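PDB 3GIP: N-acyl-D-glutamate deacylase, which probably catalyses the zinc-dependent hydrolysis of N-acyl-D-glutamate to D-glutamate and a carboxylate, as a member of the amidohydrolase superfamily. Local coordinates for residues G30-G34 / R35-I39; D70-F73 / V74-D78; P77-R80 / W81-S84; P125-F128 / A129-A133; V419-P422 / G423-A426. One frame throughout, in Å; residues are numbered along the deposited sequence.

Interaction 1 (G30-G34 / R35-I39); sequences GVRDG and RIAAI
The guanidinium of Arg32 is met obliquely by the methyl of Ala37, whose CB lies 3.5 Å from Arg32 NH1. The same methyl also reaches the root of the side chain, with Ala37 CB 3.8 Å from Arg32 CB, so the arginine curls round it; the bend at chi3 (-60°) brings the head back. The polar end of Arg32 turns to the N-terminal end of the chain, where the carbonyls of Lys6 and Glu5 accept from NE and NH2. On the face carrying Val31 and Ile36, CG1 of Val31 stands beside its own carbonyl carbon (chi1 177°) and packs 3.3 Å from Arg35 O. All this belongs to a beta hairpin, strands 28-32 and 35-40, closed by a type I' turn from Arg32 to Arg35 with Asp33 and Gly34 at its corners. Two backbone bonds pair the first and last residues of the turn: Arg32 N to Arg35 O at 2.9 Å, and Arg35 N to Arg32 O at 3.1 Å. Farther along, Ala37 and Ala38 both face Gly30 in a classic beta bulge. Gly30 O takes Ala37 N at 2.8 Å and, weakly, Ala38 N at 3.4 Å, while Gly30 N gives a 2.7 Å bond to Ala38 O. Beyond the hairpin, Arg35 makes a cation-pi contact with Trp425.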
loop_
_atom_site.group_PDB
_atom_site.type_symbol
_atom_site.label_atom_id
_atom_site.label_comp_id
_atom_site.label_asym_id
_atom_site.label_seq_id
_atom_site.Cartn_x
_atom_site.Cartn_y
_atom_site.Cartn_z
ATOM N N GLY A 30 1.779 4.921 27.965
ATOM C CA GLY A 30 2.900 4.200 28.539
ATOM C C GLY A 30 3.191 2.928 27.765
ATOM O O GLY A 30 2.273 2.222 27.345
ATOM N N VAL A 31 4.472 2.629 27.579
ATOM C CA VAL A 31 4.875 1.441 26.839
ATOM C C VAL A 31 5.820 0.549 27.636
ATOM O O VAL A 31 6.708 1.033 28.339
ATOM C CB VAL A 31 5.582 1.832 25.517
ATOM C CG1 VAL A 31 6.055 0.586 24.781
ATOM C CG2 VAL A 31 4.638 2.638 24.642
ATOM N N ARG A 32 5.618 -0.760 27.527
ATOM C CA ARG A 32 6.485 -1.719 28.197
ATOM C C ARG A 32 6.471 -3.037 27.439
ATOM O O ARG A 32 5.410 -3.544 27.068
ATOM C CB ARG A 32 6.053 -1.962 29.646
ATOM C CG ARG A 32 7.080 -2.795 30.411
ATOM C CD ARG A 32 6.589 -3.260 31.769
ATOM N NE ARG A 32 6.252 -2.157 32.659
ATOM C CZ ARG A 32 5.011 -1.830 33.002
ATOM N NH1 ARG A 32 3.987 -2.524 32.523
ATOM N NH2 ARG A 32 4.792 -0.816 33.826
ATOM N N ASP A 33 7.660 -3.582 27.204
ATOM C CA ASP A 33 7.804 -4.844 26.494
ATOM C C ASP A 33 7.163 -4.814 25.111
ATOM O O ASP A 33 6.586 -5.805 24.658
ATOM C CB ASP A 33 7.212 -5.982 27.327
ATOM C CG ASP A 33 7.871 -6.106 28.688
ATOM O OD1 ASP A 33 9.114 -6.218 28.735
ATOM O OD2 ASP A 33 7.150 -6.089 29.709
ATOM N N GLY A 34 7.269 -3.660 24.454
ATOM C CA GLY A 34 6.735 -3.494 23.113
ATOM C C GLY A 34 5.242 -3.260 23.004
ATOM O O GLY A 34 4.727 -3.043 21.907
ATOM N N ARG A 35 4.547 -3.282 24.135
ATOM C CA ARG A 35 3.100 -3.103 24.147
ATOM C C ARG A 35 2.673 -1.850 24.897
ATOM O O ARG A 35 3.448 -1.274 25.661
ATOM C CB ARG A 35 2.441 -4.307 24.822
ATOM C CG ARG A 35 2.848 -5.653 24.261
ATOM C CD ARG A 35 1.845 -6.140 23.247
ATOM N NE ARG A 35 2.024 -7.558 22.948
ATOM C CZ ARG A 35 1.138 -8.290 22.283
ATOM N NH1 ARG A 35 0.012 -7.736 21.854
ATOM N NH2 ARG A 35 1.379 -9.571 22.043
ATOM N N ILE A 36 1.431 -1.436 24.675
ATOM C CA ILE A 36 0.890 -0.281 25.372
ATOM C C ILE A 36 0.555 -0.814 26.762
ATOM O O ILE A 36 -0.351 -1.633 26.923
ATOM C CB ILE A 36 -0.380 0.246 24.674
ATOM C CG1 ILE A 36 -0.026 0.691 23.251
ATOM C CG2 ILE A 36 -0.972 1.402 25.466
ATOM C CD1 ILE A 36 -1.201 1.204 22.454
ATOM N N ALA A 37 1.311 -0.364 27.756
ATOM C CA ALA A 37 1.132 -0.822 29.128
ATOM C C ALA A 37 0.104 -0.034 29.925
ATOM O O ALA A 37 -0.467 -0.549 30.888
ATOM C CB ALA A 37 2.477 -0.801 29.854
ATOM N N ALA A 38 -0.133 1.214 29.539
ATOM C CA ALA A 38 -1.096 2.036 30.253
ATOM C C ALA A 38 -1.401 3.336 29.527
ATOM O O ALA A 38 -0.608 3.807 28.714
ATOM C CB ALA A 38 -0.576 2.342 31.655
ATOM N N ILE A 39 -2.564 3.901 29.829
ATOM C CA ILE A 39 -3.002 5.161 29.247
ATOM C C ILE A 39 -3.683 5.971 30.345
ATOM O O ILE A 39 -4.566 5.467 31.042
ATOM C CB ILE A 39 -3.997 4.937 28.087
ATOM C CG1 ILE A 39 -3.311 4.171 26.953
ATOM C CG2 ILE A 39 -4.527 6.277 27.590
ATOM C CD1 ILE A 39 -4.218 3.869 25.775
#

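Interaction 2 (D70-F73 / V74-D78); sequences DLMF and VEKPD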
loop_
_atom_site.group_PDB
_atom_site.type_symbol
_atom_site.label_atom_id
_atom_site.label_comp_id
_atom_site.label_asym_id
_atom_site.label_seq_id
_atom_site.Cartn_x
_atom_site.Cartn_y
_atom_site.Cartn_z
ATOM N N ASP A 70 8.191 -4.936 -1.096
ATOM C CA ASP A 70 8.526 -6.347 -0.912
ATOM C C ASP A 70 10.004 -6.665 -0.713
ATOM O O ASP A 70 10.376 -7.357 0.239
ATOM C CB ASP A 70 8.036 -7.162 -2.110
ATOM C CG ASP A 70 6.542 -7.088 -2.293
ATOM O OD1 ASP A 70 5.885 -8.148 -2.197
ATOM O OD2 ASP A 70 6.029 -5.974 -2.534
ATOM N N LEU A 71 10.838 -6.165 -1.617
ATOM C CA LEU A 71 12.270 -6.450 -1.568
ATOM C C LEU A 71 13.139 -5.365 -0.946
ATOM O O LEU A 71 14.361 -5.495 -0.917
ATOM C CB LEU A 71 12.775 -6.729 -2.983
ATOM C CG LEU A 71 11.902 -7.641 -3.845
ATOM C CD1 LEU A 71 12.444 -7.653 -5.266
ATOM C CD2 LEU A 71 11.856 -9.041 -3.256
ATOM N N MET A 72 12.522 -4.303 -0.444
ATOM C CA MET A 72 13.281 -3.206 0.141
ATOM C C MET A 72 13.852 -3.487 1.521
ATOM O O MET A 72 14.789 -2.823 1.954
ATOM C CB MET A 72 12.412 -1.948 0.200
ATOM C CG MET A 72 11.966 -1.462 -1.167
ATOM S SD MET A 72 13.360 -1.117 -2.256
ATOM C CE MET A 72 13.381 -2.575 -3.253
ATOM N N PHE A 73 13.289 -4.465 2.218
ATOM C CA PHE A 73 13.767 -4.792 3.552
ATOM C C PHE A 73 15.187 -5.351 3.482
ATOM O O PHE A 73 15.905 -5.379 4.479
ATOM C CB PHE A 73 12.786 -5.765 4.206
ATOM C CG PHE A 73 11.358 -5.286 4.148
ATOM C CD1 PHE A 73 10.974 -4.129 4.822
ATOM C CD2 PHE A 73 10.420 -5.942 3.359
ATOM C CE1 PHE A 73 9.675 -3.629 4.704
ATOM C CE2 PHE A 73 9.116 -5.453 3.231
ATOM C CZ PHE A 73 8.745 -4.293 3.904
ATOM N N VAL A 74 15.592 -5.781 2.293
ATOM C CA VAL A 74 16.942 -6.297 2.098
ATOM C C VAL A 74 17.754 -5.302 1.261
ATOM O O VAL A 74 18.941 -5.090 1.509
ATOM C CB VAL A 74 16.932 -7.685 1.396
ATOM C CG1 VAL A 74 16.323 -7.575 0.006
ATOM C CG2 VAL A 74 18.351 -8.236 1.314
ATOM N N GLU A 75 17.101 -4.676 0.285
ATOM C CA GLU A 75 17.766 -3.714 -0.592
ATOM C C GLU A 75 18.037 -2.337 0.020
ATOM O O GLU A 75 19.156 -1.829 -0.060
ATOM C CB GLU A 75 16.959 -3.534 -1.882
ATOM C CG GLU A 75 16.980 -4.740 -2.803
ATOM C CD GLU A 75 16.410 -4.435 -4.173
ATOM O OE1 GLU A 75 16.730 -3.362 -4.718
ATOM O OE2 GLU A 75 15.658 -5.272 -4.717
ATOM N N LYS A 76 17.012 -1.732 0.613
ATOM C CA LYS A 76 17.126 -0.406 1.221
ATOM C C LYS A 76 16.444 -0.471 2.583
ATOM O O LYS A 76 15.391 0.127 2.792
ATOM C CB LYS A 76 16.419 0.633 0.345
ATOM C CG LYS A 76 16.800 0.573 -1.125
ATOM C CD LYS A 76 16.090 1.657 -1.924
ATOM C CE LYS A 76 16.477 1.600 -3.396
ATOM N NZ LYS A 76 15.811 2.680 -4.181
ATOM N N PRO A 77 17.057 -1.183 3.537
ATOM C CA PRO A 77 16.547 -1.376 4.900
ATOM C C PRO A 77 16.074 -0.187 5.740
ATOM O O PRO A 77 15.307 -0.380 6.684
ATOM C CB PRO A 77 17.679 -2.145 5.583
ATOM C CG PRO A 77 18.900 -1.664 4.858
ATOM C CD PRO A 77 18.442 -1.682 3.424
ATOM N N ASP A 78 16.512 1.027 5.420
ATOM C CA ASP A 78 16.107 2.188 6.216
ATOM C C ASP A 78 14.604 2.469 6.201
ATOM O O ASP A 78 14.045 2.915 7.205
ATOM C CB ASP A 78 16.854 3.449 5.767
ATOM C CG ASP A 78 16.604 3.789 4.315
ATOM O OD1 ASP A 78 17.297 3.225 3.442
ATOM O OD2 ASP A 78 15.703 4.612 4.045
#
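Backbone bonds come first, between Leu71 or Met72 and the residues three and four places on. Leu71 O accepts Glu75 N at 3.1 Å and takes a second, weak bond from Val74 N. One step later Met72 O receives Lys76 N at 2.8 Å. Lys76 is where the chain abandons helical angles, so this bond closes the short helix 72-75, and Pro77, having no N-H to give, follows as the chain leaves.

Van der Waals contacts fill in around these carbonyls. Val74 turns CG1 between its backbone N and carbonyl carbon (chi1 62°), which pushes that methyl to a tight 3.0 Å from Leu71 O. Met72 is bent at chi2 and chi3. Its terminal CE passes slantwise across the end of Glu75, 3.7 Å from Glu75 CD, while its sulfur runs beside the lysine chain, with Met72 SD 3.9 Å from Lys76 CD. Leu71 and Glu75 run alongside each other in the same direction, and Leu71 CB comes within 3.7 Å of Glu75 OE2.

The charged ends look outward for polar partners: Glu75 OE2 bonds to Thr118 OG1 and Lys76 NZ to the carbonyl of Pro368. Met72 also packs on Trp81 of the next helix. The labour is thus divided: the methylenes of Glu75 and Lys76 pack locally, their charged ends are spent on neighbouring loops, and this one-turn helix holds together without a salt bridge between its own side chains.

Interaction 3 (P77-R80 / W81-S84); sequences PDLR and WKTS
Leu79, Arg80 and Trp81 carry this turn into helix 80-83. The alpha carbon of Leu79 sits over one face of the indole, offset toward the rim: Leu79 CA is 3.7 Å from the centroid of the six-membered ring of Trp81 and 13° off its normal, a CH-pi contact. Further out, Leu79 CD1 touches Trp81 CZ2 at 3.5 Å. The indole folds back this way because its CG stands between the backbone N and the carbonyl carbon (chi1 56°). Trp81 NE1, on the same side of the indole as that contact, bonds to Asp69.

Leu79 is the N-cap residue, and an Asx turn leads into the helix: Asp78 OD2 accepts Arg80 N at 2.9 Å, on its anti side but tilted out of the carboxylate plane. In the TIM barrel of this family, the helix forms part of the connection between parallel strands 57-64 and 87-92. Leu79 O serves two donors, Lys82 N and Thr83 N.

Arg80 O is gripped twice by Ser84, whose OG donates at 2.7 Å and whose backbone N does so at 3.0 Å. The arginine chain, bent at chi2, runs roughly perpendicular to the Thr83 side chain. A water joins their ends, 2.9 Å from Arg80 NH1 and 2.7 Å from Thr83 OG1, and Arg80 NH1 also bonds to the carbonyl of Pro464. Lys82 NZ makes salt bridges to Asp64 and Asp69.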
loop_
_atom_site.group_PDB
_atom_site.type_symbol
_atom_site.label_atom_id
_atom_site.label_comp_id
_atom_site.label_asym_id
_atom_site.label_seq_id
_atom_site.Cartn_x
_atom_site.Cartn_y
_atom_site.Cartn_z
ATOM N N PRO A 77 17.057 -1.183 3.537
ATOM C CA PRO A 77 16.547 -1.376 4.900
ATOM C C PRO A 77 16.074 -0.187 5.740
ATOM O O PRO A 77 15.307 -0.380 6.684
ATOM C CB PRO A 77 17.679 -2.145 5.583
ATOM C CG PRO A 77 18.900 -1.664 4.858
ATOM C CD PRO A 77 18.442 -1.682 3.424
ATOM N N ASP A 78 16.512 1.027 5.420
ATOM C CA ASP A 78 16.107 2.188 6.216
ATOM C C ASP A 78 14.604 2.469 6.201
ATOM O O ASP A 78 14.045 2.915 7.205
ATOM C CB ASP A 78 16.854 3.449 5.767
ATOM C CG ASP A 78 16.604 3.789 4.315
ATOM O OD1 ASP A 78 17.297 3.225 3.442
ATOM O OD2 ASP A 78 15.703 4.612 4.045
ATOM N N LEU A 79 13.956 2.209 5.070
ATOM C CA LEU A 79 12.518 2.449 4.942
ATOM C C LEU A 79 12.129 3.846 5.430
ATOM O O LEU A 79 11.016 4.053 5.911
ATOM C CB LEU A 79 11.737 1.393 5.735
ATOM C CG LEU A 79 11.398 0.072 5.035
ATOM C CD1 LEU A 79 10.300 0.328 4.016
ATOM C CD2 LEU A 79 12.618 -0.527 4.366
ATOM N N ARG A 80 13.041 4.804 5.288
ATOM C CA ARG A 80 12.793 6.169 5.749
ATOM C C ARG A 80 11.598 6.831 5.064
ATOM O O ARG A 80 10.963 7.716 5.642
ATOM C CB ARG A 80 14.052 7.019 5.552
ATOM C CG ARG A 80 13.989 8.417 6.162
ATOM C CD ARG A 80 14.022 8.380 7.683
ATOM N NE ARG A 80 14.299 9.702 8.241
ATOM C CZ ARG A 80 14.630 9.929 9.508
ATOM N NH1 ARG A 80 14.722 8.922 10.363
ATOM N NH2 ARG A 80 14.888 11.166 9.918
ATOM N N TRP A 81 11.293 6.409 3.840
ATOM C CA TRP A 81 10.157 6.978 3.124
ATOM C C TRP A 81 8.850 6.621 3.822
ATOM O O TRP A 81 7.835 7.287 3.623
ATOM C CB TRP A 81 10.138 6.508 1.660
ATOM C CG TRP A 81 10.125 5.015 1.442
ATOM C CD1 TRP A 81 9.037 4.231 1.182
ATOM C CD2 TRP A 81 11.260 4.142 1.432
ATOM N NE1 TRP A 81 9.426 2.922 1.005
ATOM C CE2 TRP A 81 10.786 2.842 1.156
ATOM C CE3 TRP A 81 12.634 4.335 1.631
ATOM C CZ2 TRP A 81 11.638 1.734 1.073
ATOM C CZ3 TRP A 81 13.483 3.229 1.549
ATOM C CH2 TRP A 81 12.977 1.950 1.272
ATOM N N LYS A 82 8.884 5.578 4.649
ATOM C CA LYS A 82 7.703 5.145 5.397
ATOM C C LYS A 82 7.663 5.809 6.769
ATOM O O LYS A 82 6.683 6.456 7.134
ATOM C CB LYS A 82 7.713 3.628 5.617
ATOM C CG LYS A 82 7.713 2.774 4.366
ATOM C CD LYS A 82 6.436 2.912 3.559
ATOM C CE LYS A 82 6.354 1.777 2.553
ATOM N NZ LYS A 82 5.277 1.938 1.543
ATOM N N THR A 83 8.736 5.643 7.533
ATOM C CA THR A 83 8.784 6.196 8.877
ATOM C C THR A 83 8.624 7.711 8.939
ATOM O O THR A 83 7.978 8.231 9.853
ATOM C CB THR A 83 10.095 5.804 9.592
ATOM O OG1 THR A 83 11.203 6.416 8.928
ATOM C CG2 THR A 83 10.276 4.291 9.578
ATOM N N SER A 84 9.199 8.417 7.969
ATOM C CA SER A 84 9.124 9.874 7.948
ATOM C C SER A 84 7.717 10.417 7.720
ATOM O O SER A 84 7.480 11.610 7.909
ATOM C CB SER A 84 10.084 10.448 6.903
ATOM O OG SER A 84 9.686 10.111 5.588
HETATM O O HOH W 1 13.496 6.300 10.307
#

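Interaction 4 (P125-F128 / A129-A133); sequences PAYF and AALDA
Two aromatic side chains, Tyr127 and Phe128, share one methyl of Leu131. Its CD1 hangs over a face of the tyrosine ring, 4.1 Å from the Tyr127 centroid and 16° off the normal, a CH-pi contact displaced toward the hydroxyl end, with Leu131 CD1 3.9 Å from Tyr127 CZ. The same CD1 is 4.2 Å from Phe128 CD1, approaching that ring obliquely. Tyr127 extends away from its own N (chi1 178°), and this puts the outer half of the ring within reach of a residue one turn later.

The backbone bonds are regular i to i+4 pairs. Ala129 N donates to Pro125 O at 2.9 Å, Ala130 N to Ala126 O at 3.0 Å, Leu131 N to Tyr127 O at 3.0 Å, and Asp132 N to Phe128 O at 2.9 Å.

Polar ends find partners outside. Tyr127 OH bonds to the carbonyl of Asp70, and Asp132 OD2 forms a salt bridge with Arg477 near the C-terminus. Tyr127 and Leu131 also press on Phe73. This is an amphipathic alpha-helix: Ala129 and Ala133 are exposed, while the buried aromatic and leucine side chains face inward, Tyr127 and Phe128 onto barrel strand 139-145.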
loop_
_atom_site.group_PDB
_atom_site.type_symbol
_atom_site.label_atom_id
_atom_site.label_comp_id
_atom_site.label_asym_id
_atom_site.label_seq_id
_atom_site.Cartn_x
_atom_site.Cartn_y
_atom_site.Cartn_z
ATOM N N PRO A 125 7.536 -19.021 2.965
ATOM C CA PRO A 125 8.326 -19.418 4.132
ATOM C C PRO A 125 9.759 -18.881 4.045
ATOM O O PRO A 125 10.319 -18.418 5.038
ATOM C CB PRO A 125 8.266 -20.940 4.076
ATOM C CG PRO A 125 6.879 -21.178 3.560
ATOM C CD PRO A 125 6.777 -20.167 2.430
ATOM N N ALA A 126 10.342 -18.934 2.852
ATOM C CA ALA A 126 11.703 -18.448 2.646
ATOM C C ALA A 126 11.766 -16.935 2.841
ATOM O O ALA A 126 12.689 -16.412 3.471
ATOM C CB ALA A 126 12.181 -18.816 1.247
ATOM N N TYR A 127 10.773 -16.237 2.302
ATOM C CA TYR A 127 10.702 -14.784 2.412
ATOM C C TYR A 127 10.588 -14.372 3.876
ATOM O O TYR A 127 11.345 -13.526 4.358
ATOM C CB TYR A 127 9.498 -14.277 1.612
ATOM C CG TYR A 127 9.263 -12.783 1.670
ATOM C CD1 TYR A 127 10.299 -11.878 1.443
ATOM C CD2 TYR A 127 7.983 -12.273 1.900
ATOM C CE1 TYR A 127 10.066 -10.502 1.441
ATOM C CE2 TYR A 127 7.741 -10.905 1.897
ATOM C CZ TYR A 127 8.782 -10.027 1.667
ATOM O OH TYR A 127 8.535 -8.671 1.660
ATOM N N PHE A 128 9.646 -14.984 4.585
ATOM C CA PHE A 128 9.440 -14.681 5.994
ATOM C C PHE A 128 10.648 -15.066 6.839
ATOM O O PHE A 128 10.957 -14.402 7.827
ATOM C CB PHE A 128 8.183 -15.386 6.510
ATOM C CG PHE A 128 6.896 -14.738 6.073
ATOM C CD1 PHE A 128 6.909 -13.595 5.275
ATOM C CD2 PHE A 128 5.671 -15.259 6.475
ATOM C CE1 PHE A 128 5.718 -12.980 4.888
ATOM C CE2 PHE A 128 4.476 -14.652 6.094
ATOM C CZ PHE A 128 4.499 -13.510 5.299
ATOM N N ALA A 129 11.332 -16.138 6.449
ATOM C CA ALA A 129 12.515 -16.582 7.177
ATOM C C ALA A 129 13.603 -15.523 7.038
ATOM O O ALA A 129 14.344 -15.249 7.983
ATOM C CB ALA A 129 13.005 -17.913 6.625
ATOM N N ALA A 130 13.689 -14.926 5.854
ATOM C CA ALA A 130 14.679 -13.890 5.592
ATOM C C ALA A 130 14.373 -12.660 6.434
ATOM O O ALA A 130 15.280 -12.018 6.967
ATOM C CB ALA A 130 14.679 -13.528 4.116
ATOM N N LEU A 131 13.087 -12.334 6.551
ATOM C CA LEU A 131 12.669 -11.185 7.339
ATOM C C LEU A 131 12.907 -11.405 8.832
ATOM O O LEU A 131 13.295 -10.479 9.539
ATOM C CB LEU A 131 11.191 -10.873 7.077
ATOM C CG LEU A 131 10.859 -10.344 5.678
ATOM C CD1 LEU A 131 9.349 -10.191 5.529
ATOM C CD2 LEU A 131 11.555 -9.010 5.459
ATOM N N ASP A 132 12.684 -12.627 9.313
ATOM C CA ASP A 132 12.904 -12.918 10.730
ATOM C C ASP A 132 14.380 -12.756 11.082
ATOM O O ASP A 132 14.718 -12.295 12.172
ATOM C CB ASP A 132 12.478 -14.350 11.086
ATOM C CG ASP A 132 10.980 -14.572 10.981
ATOM O OD1 ASP A 132 10.199 -13.667 11.350
ATOM O OD2 ASP A 132 10.581 -15.672 10.547
ATOM N N ALA A 133 15.249 -13.143 10.151
ATOM C CA ALA A 133 16.697 -13.069 10.345
ATOM C C ALA A 133 17.234 -11.645 10.247
ATOM O O ALA A 133 18.201 -11.287 10.919
ATOM C CB ALA A 133 17.396 -13.959 9.325
#

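Interaction 5 (V419-P422 / G423-A426); sequences VLQP and GAWA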
loop_
_atom_site.group_PDB
_atom_site.type_symbol
_atom_site.label_atom_id
_atom_site.label_comp_id
_atom_site.label_asym_id
_atom_site.label_seq_id
_atom_site.Cartn_x
_atom_site.Cartn_y
_atom_site.Cartn_z
ATOM N N VAL A 419 -4.775 0.442 16.975
ATOM C CA VAL A 419 -5.527 1.143 18.010
ATOM C C VAL A 419 -4.660 1.379 19.235
ATOM O O VAL A 419 -3.803 0.561 19.568
ATOM C CB VAL A 419 -6.770 0.338 18.465
ATOM C CG1 VAL A 419 -7.799 0.272 17.348
ATOM C CG2 VAL A 419 -6.349 -1.062 18.884
ATOM N N LEU A 420 -4.871 2.507 19.900
ATOM C CA LEU A 420 -4.119 2.793 21.109
ATOM C C LEU A 420 -4.981 2.380 22.295
ATOM O O LEU A 420 -5.840 3.136 22.749
ATOM C CB LEU A 420 -3.765 4.284 21.204
ATOM C CG LEU A 420 -2.806 4.842 20.145
ATOM C CD1 LEU A 420 -2.461 6.281 20.495
ATOM C CD2 LEU A 420 -1.531 3.999 20.076
ATOM N N GLN A 421 -4.758 1.160 22.770
ATOM C CA GLN A 421 -5.479 0.611 23.916
ATOM C C GLN A 421 -4.495 -0.277 24.665
ATOM O O GLN A 421 -3.570 -0.822 24.069
ATOM C CB GLN A 421 -6.688 -0.214 23.451
ATOM C CG GLN A 421 -6.353 -1.312 22.451
ATOM C CD GLN A 421 -7.571 -2.116 22.019
ATOM O OE1 GLN A 421 -8.632 -1.556 21.719
ATOM N NE2 GLN A 421 -7.419 -3.438 21.966
ATOM N N PRO A 422 -4.671 -0.427 25.986
ATOM C CA PRO A 422 -3.738 -1.274 26.732
ATOM C C PRO A 422 -3.678 -2.687 26.154
ATOM O O PRO A 422 -4.706 -3.261 25.791
ATOM C CB PRO A 422 -4.310 -1.252 28.148
ATOM C CG PRO A 422 -4.965 0.104 28.224
ATOM C CD PRO A 422 -5.660 0.193 26.885
ATOM N N GLY A 423 -2.470 -3.236 26.058
ATOM C CA GLY A 423 -2.306 -4.582 25.539
ATOM C C GLY A 423 -1.933 -4.677 24.071
ATOM O O GLY A 423 -1.342 -5.666 23.636
ATOM N N ALA A 424 -2.284 -3.657 23.298
ATOM C CA ALA A 424 -1.970 -3.661 21.876
ATOM C C ALA A 424 -0.499 -3.329 21.662
ATOM O O ALA A 424 0.147 -2.759 22.539
ATOM C CB ALA A 424 -2.849 -2.652 21.148
ATOM N N TRP A 425 0.031 -3.699 20.501
ATOM C CA TRP A 425 1.421 -3.409 20.185
ATOM C C TRP A 425 1.634 -1.900 20.145
ATOM O O TRP A 425 0.775 -1.151 19.670
ATOM C CB TRP A 425 1.805 -4.028 18.844
ATOM C CG TRP A 425 1.945 -5.511 18.905
ATOM C CD1 TRP A 425 1.071 -6.442 18.423
ATOM C CD2 TRP A 425 3.025 -6.239 19.497
ATOM N NE1 TRP A 425 1.542 -7.710 18.677
ATOM C CE2 TRP A 425 2.739 -7.614 19.336
ATOM C CE3 TRP A 425 4.208 -5.865 20.150
ATOM C CZ2 TRP A 425 3.595 -8.617 19.803
ATOM C CZ3 TRP A 425 5.061 -6.865 20.616
ATOM C CH2 TRP A 425 4.747 -8.225 20.438
ATOM N N ALA A 426 2.787 -1.460 20.633
ATOM C CA ALA A 426 3.089 -0.039 20.683
ATOM C C ALA A 426 3.591 0.593 19.387
ATOM O O ALA A 426 4.712 1.114 19.335
ATOM C CB ALA A 426 4.075 0.242 21.816
HETATM O O HOH W 2 -1.756 -0.882 18.410
#
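Ala424 closes a type II beta turn on Gln421, its N donating to Gln421 O at 3.2 Å with an N-H...O angle of 163°. Pro422 and Gly423 occupy the corners. The glycine has a positive phi (97°), as the third residue of a type II turn usually does. The methyl of Ala424 points back into the mouth of the turn: Ala424 CB lies 3.5 Å from Gln421 O, 3.7 Å from Val419 O and 4.0 Å from Gln421 CG. Gln421 holds that CG near the methyl by placing it between its backbone N and carbonyl carbon (chi1 54°). Farther off, Val419 CG2 is 4.5 Å from Ala424 CB, a loose apolar contact.

The next layer out is the hairpin of strands 28-32 and 35-40. Gly423 and Ala424 share backbone hydrogen bonds with Ile36, Ala426 with Gly34, and Leu420 packs its side chain on Ile36. Trp425 turns away from the 419-422 segment and meets Arg417 in a cation-pi contact. Across the open end of the loop a single water donates to both sides, 2.8 Å from Val419 O and 2.8 Å from Trp425 O.

Interactions 1 and 5 meet, their centres about 7 Å apart, where the loop before strand 428-431 lies along the N-terminal hairpin; together they build part of the small beta domain that flanks the barrel in this superfamily. Interactions 2, 3 and 4 belong instead to the barrel's helical layer. The first two share Pro77 and Asp78 and form successive short helices, and interaction 4 reaches interaction 2 through Tyr127 and Leu131, which meet Asp70 and Phe73. Interaction 3 is buried and includes an indole face; 1, 2 and 4 are partly buried; 5 lies at the surface and leans on turn geometry and water. Main-chain pairing is between strands in interaction 1 but helical in 2, 3 and 4.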